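Local coordinates for dual function macrocyclase-peptidase POPB (Galerina marginata, PDB 5N4B), which cleaves peptides after proline and closes them into macrocycles in amanitin toxin biosynthesis, as a serine peptidase of the prolyl oligopeptidase family, at residues A[511-514]-A[515-518]; A[452-456]-A[457-461]. The protein carries 1 engineered substitution. All blocks are in the same frame, centred on the assembly; numbering follows the deposited sequence.

Overall arrangement
Along the chain, contact 2 comes first and contact 1 about fifty residues later; they follow in series, neither nesting nor crossing, since 452-461 is complete before 511 begins. Contact 2 closes a tight turn at the end of the linker from strand 443-448, an outermost strand of the propeller's last four-stranded blade, to strand 459-467, an outermost strand of the eight-stranded alpha/beta-hydrolase sheet. Contact 1 closes successive turns within helix 510-519, which joins strands 492-495 and 522-526 of that sheet. With centres about 9 Å apart, the two touch directly: Phe459 packs with CE2 3.3 Å from Leu513 O, and Leu454 CD2 lies 3.8 Å from Gln517 OE1.

Contact 1 (A[511-514]-A[515-518]); sequences IILT and FLQT
Ile511 to Thr514 hand their carbonyls to Phe515 to Thr518 in regular alpha-helical i to i+4 pairing, within helix 510-519, the connection of a beta-alpha-beta unit between strands 492-495 and 522-526 of the alpha/beta-hydrolase domain. Four backbone bonds follow in step, among them Phe515 N to Ile511 O at 2.9 Å and Gln517 N to Leu513 O at 3.0 Å, the latter with an N-H...O angle of 167°.

Apolar contacts gather round Leu516. Ile512 lies alongside it, pointing the same way, with CG2 4.2 Å from Leu516 CG. Leu513 slants across it instead, and its CD2 branch meets Leu516 CD1. Both leucines also touch Val479 of strand 473-481, whereas Ile511 turns to helices 68-80 and 705-722, so the helix is packed on two fronts.

Two threonine hydroxyls bond to carbonyls of the preceding turn. Thr514 OG1 bonds back to Pro510 O, while Thr518 repeats the pattern one turn on: with OG1 beside its own backbone N (chi1 -66°), it donates to Thr514 O. That oxygen therefore takes two bonds, from Thr518 N at 2.9 Å and from Thr518 OG1 at 2.8 Å, the hydroxyl arriving 42° out of the carbonyl plane.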
loop_
_atom_site.group_PDB
_atom_site.type_symbol
_atom_site.label_atom_id
_atom_site.label_comp_id
_atom_site.label_asym_id
_atom_site.label_seq_id
_atom_site.Cartn_x
_atom_site.Cartn_y
_atom_site.Cartn_z
ATOM N N ILE A 511 15.127 -9.815 -1.024
ATOM C CA ILE A 511 16.253 -8.891 -1.105
ATOM C C ILE A 511 16.728 -8.506 0.290
ATOM O O ILE A 511 17.937 -8.461 0.556
ATOM C CB ILE A 511 15.872 -7.685 -1.969
ATOM C CG1 ILE A 511 15.804 -8.147 -3.458
ATOM C CG2 ILE A 511 16.809 -6.497 -1.723
ATOM C CD1 ILE A 511 15.568 -7.054 -4.472
ATOM N N ILE A 512 15.803 -8.140 1.188
ATOM C CA ILE A 512 16.220 -7.794 2.538
ATOM C C ILE A 512 16.938 -8.968 3.176
ATOM O O ILE A 512 18.014 -8.791 3.763
ATOM C CB ILE A 512 15.045 -7.282 3.383
ATOM C CG1 ILE A 512 14.601 -5.936 2.804
ATOM C CG2 ILE A 512 15.475 -7.138 4.834
ATOM C CD1 ILE A 512 13.309 -5.345 3.369
ATOM N N LEU A 513 16.383 -10.181 3.100
ATOM C CA LEU A 513 17.070 -11.312 3.724
ATOM C C LEU A 513 18.454 -11.526 3.128
ATOM O O LEU A 513 19.398 -11.859 3.833
ATOM C CB LEU A 513 16.234 -12.599 3.623
ATOM C CG LEU A 513 14.883 -12.531 4.347
ATOM C CD1 LEU A 513 14.199 -13.872 4.233
ATOM C CD2 LEU A 513 14.985 -12.100 5.811
ATOM N N THR A 514 18.591 -11.349 1.826
ATOM C CA THR A 514 19.900 -11.482 1.196
ATOM C C THR A 514 20.871 -10.450 1.759
ATOM O O THR A 514 22.021 -10.779 2.059
ATOM C CB THR A 514 19.727 -11.325 -0.307
ATOM O OG1 THR A 514 18.938 -12.404 -0.803
ATOM C CG2 THR A 514 21.056 -11.377 -1.015
ATOM N N PHE A 515 20.434 -9.210 1.923
ATOM C CA PHE A 515 21.291 -8.210 2.536
ATOM C C PHE A 515 21.704 -8.621 3.943
ATOM O O PHE A 515 22.876 -8.513 4.323
ATOM C CB PHE A 515 20.571 -6.875 2.573
ATOM C CG PHE A 515 21.393 -5.710 3.058
ATOM C CD1 PHE A 515 21.459 -5.429 4.406
ATOM C CD2 PHE A 515 22.104 -4.933 2.167
ATOM C CE1 PHE A 515 22.191 -4.369 4.861
ATOM C CE2 PHE A 515 22.831 -3.863 2.620
ATOM C CZ PHE A 515 22.890 -3.585 3.958
ATOM N N LEU A 516 20.759 -9.119 4.728
ATOM C CA LEU A 516 21.065 -9.500 6.102
ATOM C C LEU A 516 22.121 -10.586 6.136
ATOM O O LEU A 516 23.050 -10.549 6.957
ATOM C CB LEU A 516 19.803 -9.980 6.837
ATOM C CG LEU A 516 18.615 -8.998 6.905
ATOM C CD1 LEU A 516 17.577 -9.516 7.839
ATOM C CD2 LEU A 516 19.017 -7.613 7.294
ATOM N N GLN A 517 21.969 -11.591 5.300
ATOM C CA GLN A 517 22.945 -12.672 5.240
ATOM C C GLN A 517 24.284 -12.199 4.699
ATOM O O GLN A 517 25.328 -12.566 5.241
ATOM C CB GLN A 517 22.378 -13.817 4.409
ATOM C CG GLN A 517 23.272 -15.046 4.384
ATOM C CD GLN A 517 22.642 -16.272 3.764
ATOM O OE1 GLN A 517 21.480 -16.319 3.462
ATOM N NE2 GLN A 517 23.474 -17.270 3.530
ATOM N N THR A 518 24.288 -11.356 3.694
ATOM C CA THR A 518 25.526 -10.919 3.067
ATOM C C THR A 518 26.385 -10.129 4.031
ATOM O O THR A 518 27.609 -10.260 4.043
ATOM C CB THR A 518 25.177 -10.070 1.841
ATOM O OG1 THR A 518 24.527 -10.904 0.844
ATOM C CG2 THR A 518 26.397 -9.447 1.203
#

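Contact 2 (A[452-456]-A[457-461]); sequences NELDP and DDFES
Asp455 O receives Asp458 N at 2.9 Å, an i to i+3 bond that closes a 3-10 turn just ahead of strand 459-467, an outermost strand of the alpha/beta-hydrolase sheet. Phe459 N reaches back to Pro456 O in a second such bond, at 3.2 Å. Through these overlapping turns the chain, coming from the loop after the propeller, enters the sheet; Asp458 and Glu460 pair through their backbones with Lys482 and Arg480.

The Asp455 side chain also bonds to the turn: placed with CG opposite its backbone N (chi1 -176°), it accepts Asp457 N at OD1 (3.0 Å), from above the carboxylate plane. This is the side-chain-to-backbone bond of an Asx turn. The turn is rich in acid groups, and Asp455 OD1 lies 3.7 Å from Asp457 OD2, a close approach of like charges. Two waters link Asp455 with Asp458. One is held by Asp455 N and donates to Asp458 OD2. The other donates to both Asp455 OD2 and Asp458 OD1, which stand 4.3 Å apart, and probably eases the repulsion between these two carboxylates.

On the apolar side, Leu454 and Phe459 cross at about a right angle; Leu454 also rests on Pro510 and Phe459 on Gln517, both of helix 510-519, and Phe459 meets His481 edge-to-face. The carbonyl oxygens of Asp455 and Pro456 lie at the Phe459 ring edge, Asp455 O 3.4 Å from CD1 of the ring. Leu454 CD2 approaches the ring obliquely, 3.7 Å from Phe459 CZ.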
loop_
_atom_site.group_PDB
_atom_site.type_symbol
_atom_site.label_atom_id
_atom_site.label_comp_id
_atom_site.label_asym_id
_atom_site.label_seq_id
_atom_site.Cartn_x
_atom_site.Cartn_y
_atom_site.Cartn_z
ATOM N N ASN A 452 14.687 -19.106 -3.875
ATOM C CA ASN A 452 15.920 -19.421 -4.616
ATOM C C ASN A 452 17.132 -18.959 -3.817
ATOM O O ASN A 452 17.209 -17.785 -3.401
ATOM C CB ASN A 452 15.920 -18.743 -5.974
ATOM C CG ASN A 452 17.056 -19.205 -6.853
ATOM O OD1 ASN A 452 17.330 -20.397 -6.939
ATOM N ND2 ASN A 452 17.735 -18.270 -7.475
ATOM N N GLU A 453 18.071 -19.891 -3.637
ATOM C CA GLU A 453 19.340 -19.675 -2.926
ATOM C C GLU A 453 19.169 -19.555 -1.411
ATOM O O GLU A 453 19.721 -20.368 -0.645
ATOM C CB GLU A 453 20.147 -18.527 -3.512
ATOM C CG GLU A 453 20.581 -18.765 -5.008
ATOM C CD GLU A 453 21.639 -17.799 -5.493
ATOM O OE1 GLU A 453 22.088 -16.944 -4.721
ATOM O OE2 GLU A 453 22.035 -17.850 -6.684
ATOM N N LEU A 454 18.330 -18.626 -0.991
ATOM C CA LEU A 454 17.997 -18.413 0.399
ATOM C C LEU A 454 17.342 -19.654 0.982
ATOM O O LEU A 454 16.525 -20.303 0.344
ATOM C CB LEU A 454 16.923 -17.315 0.501
ATOM C CG LEU A 454 17.315 -15.882 0.354
ATOM C CD1 LEU A 454 16.075 -15.022 0.312
ATOM C CD2 LEU A 454 18.300 -15.442 1.485
ATOM N N ASP A 455 17.611 -19.895 2.260
ATOM C CA ASP A 455 16.805 -20.827 3.051
ATOM C C ASP A 455 16.114 -20.011 4.137
ATOM O O ASP A 455 16.773 -19.495 5.058
ATOM C CB ASP A 455 17.658 -21.936 3.665
ATOM C CG ASP A 455 16.824 -23.001 4.428
ATOM O OD1 ASP A 455 15.634 -22.778 4.726
ATOM O OD2 ASP A 455 17.404 -24.085 4.758
ATOM N N PRO A 456 14.806 -19.865 4.069
ATOM C CA PRO A 456 14.124 -19.061 5.073
ATOM C C PRO A 456 14.352 -19.509 6.498
ATOM O O PRO A 456 14.269 -18.689 7.415
ATOM C CB PRO A 456 12.661 -19.179 4.664
ATOM C CG PRO A 456 12.678 -19.472 3.231
ATOM C CD PRO A 456 13.889 -20.338 3.021
ATOM N N ASP A 457 14.639 -20.787 6.719
ATOM C CA ASP A 457 14.907 -21.313 8.045
ATOM C C ASP A 457 16.183 -20.761 8.656
ATOM O O ASP A 457 16.381 -20.913 9.864
ATOM C CB ASP A 457 15.055 -22.840 8.029
ATOM C CG ASP A 457 13.751 -23.560 7.711
ATOM O OD1 ASP A 457 12.661 -22.939 7.796
ATOM O OD2 ASP A 457 13.835 -24.760 7.347
ATOM N N ASP A 458 17.029 -20.108 7.865
ATOM C CA ASP A 458 18.247 -19.487 8.358
ATOM C C ASP A 458 17.999 -18.144 9.054
ATOM O O ASP A 458 18.969 -17.542 9.556
ATOM C CB ASP A 458 19.253 -19.226 7.223
ATOM C CG ASP A 458 19.844 -20.462 6.621
ATOM O OD1 ASP A 458 19.788 -21.526 7.247
ATOM O OD2 ASP A 458 20.407 -20.379 5.489
ATOM N N PHE A 459 16.763 -17.672 9.055
ATOM C CA PHE A 459 16.434 -16.347 9.546
ATOM C C PHE A 459 15.439 -16.449 10.685
ATOM O O PHE A 459 14.522 -17.264 10.656
ATOM C CB PHE A 459 15.902 -15.478 8.414
ATOM C CG PHE A 459 16.890 -15.320 7.259
ATOM C CD1 PHE A 459 16.938 -16.280 6.254
ATOM C CD2 PHE A 459 17.820 -14.273 7.221
ATOM C CE1 PHE A 459 17.832 -16.184 5.199
ATOM C CE2 PHE A 459 18.712 -14.166 6.156
ATOM C CZ PHE A 459 18.729 -15.110 5.170
ATOM N N GLU A 460 15.602 -15.551 11.624
ATOM C CA GLU A 460 14.769 -15.466 12.816
ATOM C C GLU A 460 14.182 -14.074 12.925
ATOM O O GLU A 460 14.872 -13.071 12.705
ATOM C CB GLU A 460 15.605 -15.689 14.071
ATOM C CG GLU A 460 14.883 -15.544 15.388
ATOM C CD GLU A 460 15.830 -15.317 16.530
ATOM O OE1 GLU A 460 15.879 -16.228 17.391
ATOM O OE2 GLU A 460 16.452 -14.208 16.635
ATOM N N SER A 461 12.920 -14.010 13.292
ATOM C CA SER A 461 12.317 -12.757 13.691
ATOM C C SER A 461 11.854 -12.866 15.124
ATOM O O SER A 461 11.327 -13.910 15.560
ATOM C CB SER A 461 11.179 -12.305 12.801
ATOM O OG SER A 461 10.064 -13.132 12.967
HETATM O O HOH W 1 20.020 -18.617 3.458
HETATM O O HOH W 2 20.161 -23.771 5.309
#